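Local coordinates for YqgE/AlgH family protein (Corynebacterium diphtheriae, PDB 2HRX) that is of unknown function and belongs to the UPF0301 (AlgH) family, at residues A[5-10]-A[154-159]; A[75-80]-A[134-139]. All coordinates share one frame; numbering follows the deposited sequence.

Contact 1 (A[5-10]-A[154-159]); sequences RLFNAM and DWFVAP
F7 and F156 form the centre of an apolar contact with a salt bridge at one end. It joins the N-terminal arm, wound into a 3-10 turn at 6-9, to the start of strand 155-159. The strand pairs antiparallel with 19-23, F156 bonding to V22. The arm meets it through side chains, not as a further strand. The F7 ring lies against the chain at W155 and F156. F156 CB sits over the centre of one ring face, 3.4 Å from the F7 centroid and only 3° off the normal, a CH-pi contact. F7 CD2 is 3.3 Å from W155 C, and the carbonyl O of D154 lies at the ring edge. With CG of F156 opposite its backbone N (chi1 178°), the ring swings past F7 toward M10. The F7 and F156 rings meet obliquely, with centroids 5.6 Å apart. M10, present as selenomethionine, touches F156 CE1 with CB at 3.5 Å, while its selenium end turns away. At the other end, R5 bends at chi2 and chi3 and brings NH2 to 3.3 Å from D154 OD1. The carboxylate oxygen lies near the guanidinium plane, but the N-H...O angle of 136° marks a weak bond. D154 OD1 also accepts a hydrogen bond from N152 ND2, and R5 NE makes a weak one to N152 O. The attachment thus rests mainly on the fit of F7 against the strand, with the long ion pair a lesser, partly exposed addition.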
# COMPACT_ATOMS: atom_id res chain seq x y z
N ARG A 5 -7.00 18.59 14.44
CA ARG A 5 -7.20 17.53 13.46
C ARG A 5 -6.82 16.24 14.18
O ARG A 5 -5.85 16.21 14.94
CB ARG A 5 -6.30 17.77 12.25
CG ARG A 5 -6.72 18.97 11.42
CD ARG A 5 -7.80 18.59 10.42
NE ARG A 5 -7.22 18.08 9.18
CZ ARG A 5 -7.63 16.98 8.55
NH1 ARG A 5 -8.64 16.28 9.04
NH2 ARG A 5 -7.04 16.60 7.43
N LEU A 6 -7.60 15.19 13.95
CA LEU A 6 -7.38 13.89 14.59
C LEU A 6 -5.91 13.46 14.69
O LEU A 6 -5.40 13.19 15.78
CB LEU A 6 -8.15 12.81 13.83
CG LEU A 6 -8.85 11.69 14.60
CD1 LEU A 6 -8.97 10.49 13.67
CD2 LEU A 6 -8.09 11.31 15.86
N PHE A 7 -5.24 13.39 13.55
CA PHE A 7 -3.84 12.96 13.51
C PHE A 7 -2.82 13.83 14.25
O PHE A 7 -1.76 13.33 14.63
CB PHE A 7 -3.40 12.76 12.05
CG PHE A 7 -4.21 11.72 11.32
CD1 PHE A 7 -4.89 10.73 12.02
CD2 PHE A 7 -4.26 11.71 9.93
CE1 PHE A 7 -5.62 9.73 11.35
CE2 PHE A 7 -4.98 10.72 9.24
CZ PHE A 7 -5.66 9.73 9.95
N ASN A 8 -3.13 15.10 14.48
CA ASN A 8 -2.19 15.97 15.19
C ASN A 8 -2.14 15.66 16.67
O ASN A 8 -1.33 16.24 17.41
CB ASN A 8 -2.55 17.44 14.99
CG ASN A 8 -2.32 17.90 13.58
OD1 ASN A 8 -1.46 17.37 12.88
ND2 ASN A 8 -3.07 18.91 13.15
N ALA A 9 -2.99 14.75 17.12
CA ALA A 9 -3.03 14.35 18.52
C ALA A 9 -2.25 13.04 18.64
O ALA A 9 -2.08 12.50 19.73
CB ALA A 9 -4.47 14.15 18.96
N MSE A 10 -1.77 12.55 17.50
CA MSE A 10 -1.02 11.30 17.45
C MSE A 10 0.47 11.56 17.25
O MSE A 10 0.89 12.69 17.02
CB MSE A 10 -1.53 10.43 16.30
CG MSE A 10 -3.03 10.16 16.33
SE MSE A 10 -3.59 9.25 17.93
CE MSE A 10 -4.45 10.72 18.84
N ASP A 154 -3.52 15.56 7.10
CA ASP A 154 -4.07 14.71 6.04
C ASP A 154 -3.73 13.23 6.18
O ASP A 154 -4.51 12.38 5.77
CB ASP A 154 -3.56 15.15 4.66
CG ASP A 154 -4.05 16.52 4.24
OD1 ASP A 154 -4.88 17.11 4.95
OD2 ASP A 154 -3.58 16.99 3.18
N TRP A 155 -2.56 12.94 6.73
CA TRP A 155 -2.12 11.55 6.82
C TRP A 155 -1.54 11.09 8.14
O TRP A 155 -0.85 11.84 8.83
CB TRP A 155 -1.05 11.27 5.75
CG TRP A 155 -1.38 11.75 4.35
CD1 TRP A 155 -0.94 12.89 3.75
CD2 TRP A 155 -2.17 11.06 3.38
NE1 TRP A 155 -1.40 12.95 2.45
CE2 TRP A 155 -2.16 11.83 2.20
CE3 TRP A 155 -2.89 9.85 3.39
CZ2 TRP A 155 -2.84 11.44 1.04
CZ3 TRP A 155 -3.57 9.46 2.24
CH2 TRP A 155 -3.53 10.25 1.08
N PHE A 156 -1.80 9.84 8.47
CA PHE A 156 -1.22 9.25 9.67
C PHE A 156 -0.26 8.19 9.18
O PHE A 156 -0.66 7.25 8.48
CB PHE A 156 -2.27 8.60 10.56
CG PHE A 156 -1.68 7.97 11.78
CD1 PHE A 156 -1.12 8.76 12.78
CD2 PHE A 156 -1.61 6.58 11.89
CE1 PHE A 156 -0.50 8.17 13.89
CE2 PHE A 156 -0.98 5.99 13.00
CZ PHE A 156 -0.43 6.79 13.99
N VAL A 157 1.01 8.33 9.53
CA VAL A 157 2.03 7.38 9.11
C VAL A 157 2.10 6.21 10.08
O VAL A 157 2.30 6.41 11.29
CB VAL A 157 3.43 8.06 9.02
CG1 VAL A 157 4.47 7.06 8.51
CG2 VAL A 157 3.37 9.27 8.09
N ALA A 158 1.94 5.00 9.56
CA ALA A 158 1.99 3.81 10.39
C ALA A 158 2.62 2.67 9.62
O ALA A 158 2.59 2.65 8.38
CB ALA A 158 0.59 3.42 10.85
N PRO A 159 3.19 1.69 10.33
CA PRO A 159 3.81 0.56 9.62
C PRO A 159 2.76 -0.31 8.95
O PRO A 159 1.63 -0.42 9.43
CB PRO A 159 4.56 -0.17 10.73
CG PRO A 159 3.71 0.07 11.92
CD PRO A 159 3.35 1.54 11.79

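Contact 2 (A[75-80]-A[134-139])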
# COMPACT_ATOMS: atom_id res chain seq x y z
N GLN A 75 -8.05 -12.11 -7.09
CA GLN A 75 -7.09 -11.96 -8.19
C GLN A 75 -7.50 -10.88 -9.18
O GLN A 75 -7.69 -11.15 -10.37
CB GLN A 75 -6.90 -13.31 -8.89
CG GLN A 75 -6.37 -14.38 -7.94
CD GLN A 75 -6.27 -15.74 -8.58
OE1 GLN A 75 -7.24 -16.25 -9.14
NE2 GLN A 75 -5.09 -16.35 -8.49
N ALA A 76 -7.65 -9.66 -8.67
CA ALA A 76 -8.03 -8.52 -9.49
C ALA A 76 -7.01 -7.40 -9.28
O ALA A 76 -6.33 -7.36 -8.26
CB ALA A 76 -9.40 -8.03 -9.08
N LEU A 77 -6.90 -6.50 -10.25
CA LEU A 77 -5.98 -5.38 -10.11
C LEU A 77 -6.58 -4.42 -9.10
O LEU A 77 -7.79 -4.20 -9.09
CB LEU A 77 -5.81 -4.65 -11.44
CG LEU A 77 -4.61 -4.97 -12.35
CD1 LEU A 77 -4.38 -6.46 -12.44
CD2 LEU A 77 -4.88 -4.39 -13.72
N TYR A 78 -5.74 -3.86 -8.24
CA TYR A 78 -6.19 -2.88 -7.27
C TYR A 78 -5.77 -1.52 -7.83
O TYR A 78 -4.77 -1.43 -8.53
CB TYR A 78 -5.54 -3.14 -5.91
CG TYR A 78 -6.27 -4.17 -5.09
CD1 TYR A 78 -6.45 -5.47 -5.56
CD2 TYR A 78 -6.81 -3.85 -3.85
CE1 TYR A 78 -7.18 -6.42 -4.82
CE2 TYR A 78 -7.53 -4.79 -3.10
CZ TYR A 78 -7.71 -6.07 -3.60
OH TYR A 78 -8.43 -6.99 -2.88
N ILE A 79 -6.55 -0.48 -7.54
CA ILE A 79 -6.23 0.86 -8.03
C ILE A 79 -5.21 1.48 -7.09
O ILE A 79 -5.54 1.91 -5.99
CB ILE A 79 -7.50 1.74 -8.08
CG1 ILE A 79 -8.56 1.05 -8.94
CG2 ILE A 79 -7.17 3.12 -8.66
CD1 ILE A 79 -9.90 1.79 -9.00
N GLY A 80 -3.95 1.52 -7.53
CA GLY A 80 -2.89 2.08 -6.70
C GLY A 80 -2.90 3.59 -6.58
O GLY A 80 -2.44 4.13 -5.57
N LEU A 134 -1.39 -7.06 -7.20
CA LEU A 134 -1.04 -6.17 -8.30
C LEU A 134 -1.79 -4.84 -8.23
O LEU A 134 -3.00 -4.81 -7.99
CB LEU A 134 -1.31 -6.84 -9.64
CG LEU A 134 -0.53 -8.12 -9.96
CD1 LEU A 134 -0.85 -8.56 -11.39
CD2 LEU A 134 0.96 -7.88 -9.81
N PHE A 135 -1.06 -3.75 -8.47
CA PHE A 135 -1.60 -2.40 -8.41
C PHE A 135 -1.43 -1.62 -9.71
O PHE A 135 -0.31 -1.42 -10.19
CB PHE A 135 -0.92 -1.62 -7.29
CG PHE A 135 -1.07 -2.26 -5.95
CD1 PHE A 135 -2.18 -1.99 -5.16
CD2 PHE A 135 -0.13 -3.19 -5.51
CE1 PHE A 135 -2.36 -2.65 -3.95
CE2 PHE A 135 -0.30 -3.85 -4.30
CZ PHE A 135 -1.42 -3.59 -3.52
N ALA A 136 -2.55 -1.16 -10.26
CA ALA A 136 -2.53 -0.36 -11.48
C ALA A 136 -2.59 1.10 -11.04
O ALA A 136 -3.49 1.49 -10.30
CB ALA A 136 -3.75 -0.71 -12.34
N GLY A 137 -1.63 1.91 -11.49
CA GLY A 137 -1.61 3.31 -11.11
C GLY A 137 -0.94 3.51 -9.76
O GLY A 137 -0.76 2.55 -9.00
N HIS A 138 -0.56 4.75 -9.46
CA HIS A 138 0.09 5.06 -8.20
C HIS A 138 -0.12 6.52 -7.83
O HIS A 138 -0.71 7.29 -8.59
CB HIS A 138 1.60 4.78 -8.29
CG HIS A 138 2.31 5.66 -9.28
ND1 HIS A 138 2.63 6.97 -9.01
CD2 HIS A 138 2.75 5.41 -10.53
CE1 HIS A 138 3.24 7.50 -10.06
NE2 HIS A 138 3.33 6.57 -10.99
N ALA A 139 0.35 6.89 -6.65
CA ALA A 139 0.25 8.27 -6.19
C ALA A 139 1.67 8.76 -6.05
O ALA A 139 2.57 7.99 -5.71
CB ALA A 139 -0.48 8.33 -4.85
O HOH W 1 -3.84 -8.48 -7.54
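Y78 and F135 face each other as a parallel bridge pair, with CA atoms 4.8 Å apart, and I79 pairs likewise with A136. The axes of 76-79 and 134-136 run at 52°, so the strands are strongly twisted. L134 O accepts from Y78 N at 2.9 Å. Y78 O then accepts from A136 N at 2.8 Å. G80 N closes the series on A136 O, also at 2.8 Å, but approaches from above the carbonyl plane. A water bridges A76 O and L134 N, extending the pairing by one step. The chain turns a corner at G137, which takes a positive phi (83°). G80 CA lies 3.2 Å from G137 O in a CA-H...O contact, a close approach of the two backbones.

Side chains alternate across the sheet. On one face F135 CG lies opposite its own carbonyl carbon (chi1 -58°), and the ring atom CD1 meets Y78 CB at 3.6 Å. The Y78 ring extends beyond the contact. The F135 ring continues to V89 and V91 of strand 87-94. L77 spreads its two methyls over the neighbouring strand: CD1 nears L134 CB, and CD2 lies 4.1 Å from A136 CB. The arrangement is a buried parallel strand pair within a mixed sheet in which 129-141 also pairs antiparallel with 87-94 and 47-51, its direction changing at G137.

In the fold
The chain starts with the arm at 5-10 and soon enters the sheet at strand 19-23. It passes through strands 36-42 and 47-51 before reaching 75-80. Strands 87-94, 106-110 and 113-116 follow, and 134-139 then returns to 75-80. Contact 2 closes this inner loop of 53 residues. After helix 145-151 the chain reaches 154-159 and closes the outer loop at contact 1. Contact 2 is therefore nested inside contact 1. Their centres are about 24 Å apart, on opposite sides of the chain's centre. Both reach the same sheet: contact 2 joins two of its strands, and contact 1 ties the N-terminal arm to another.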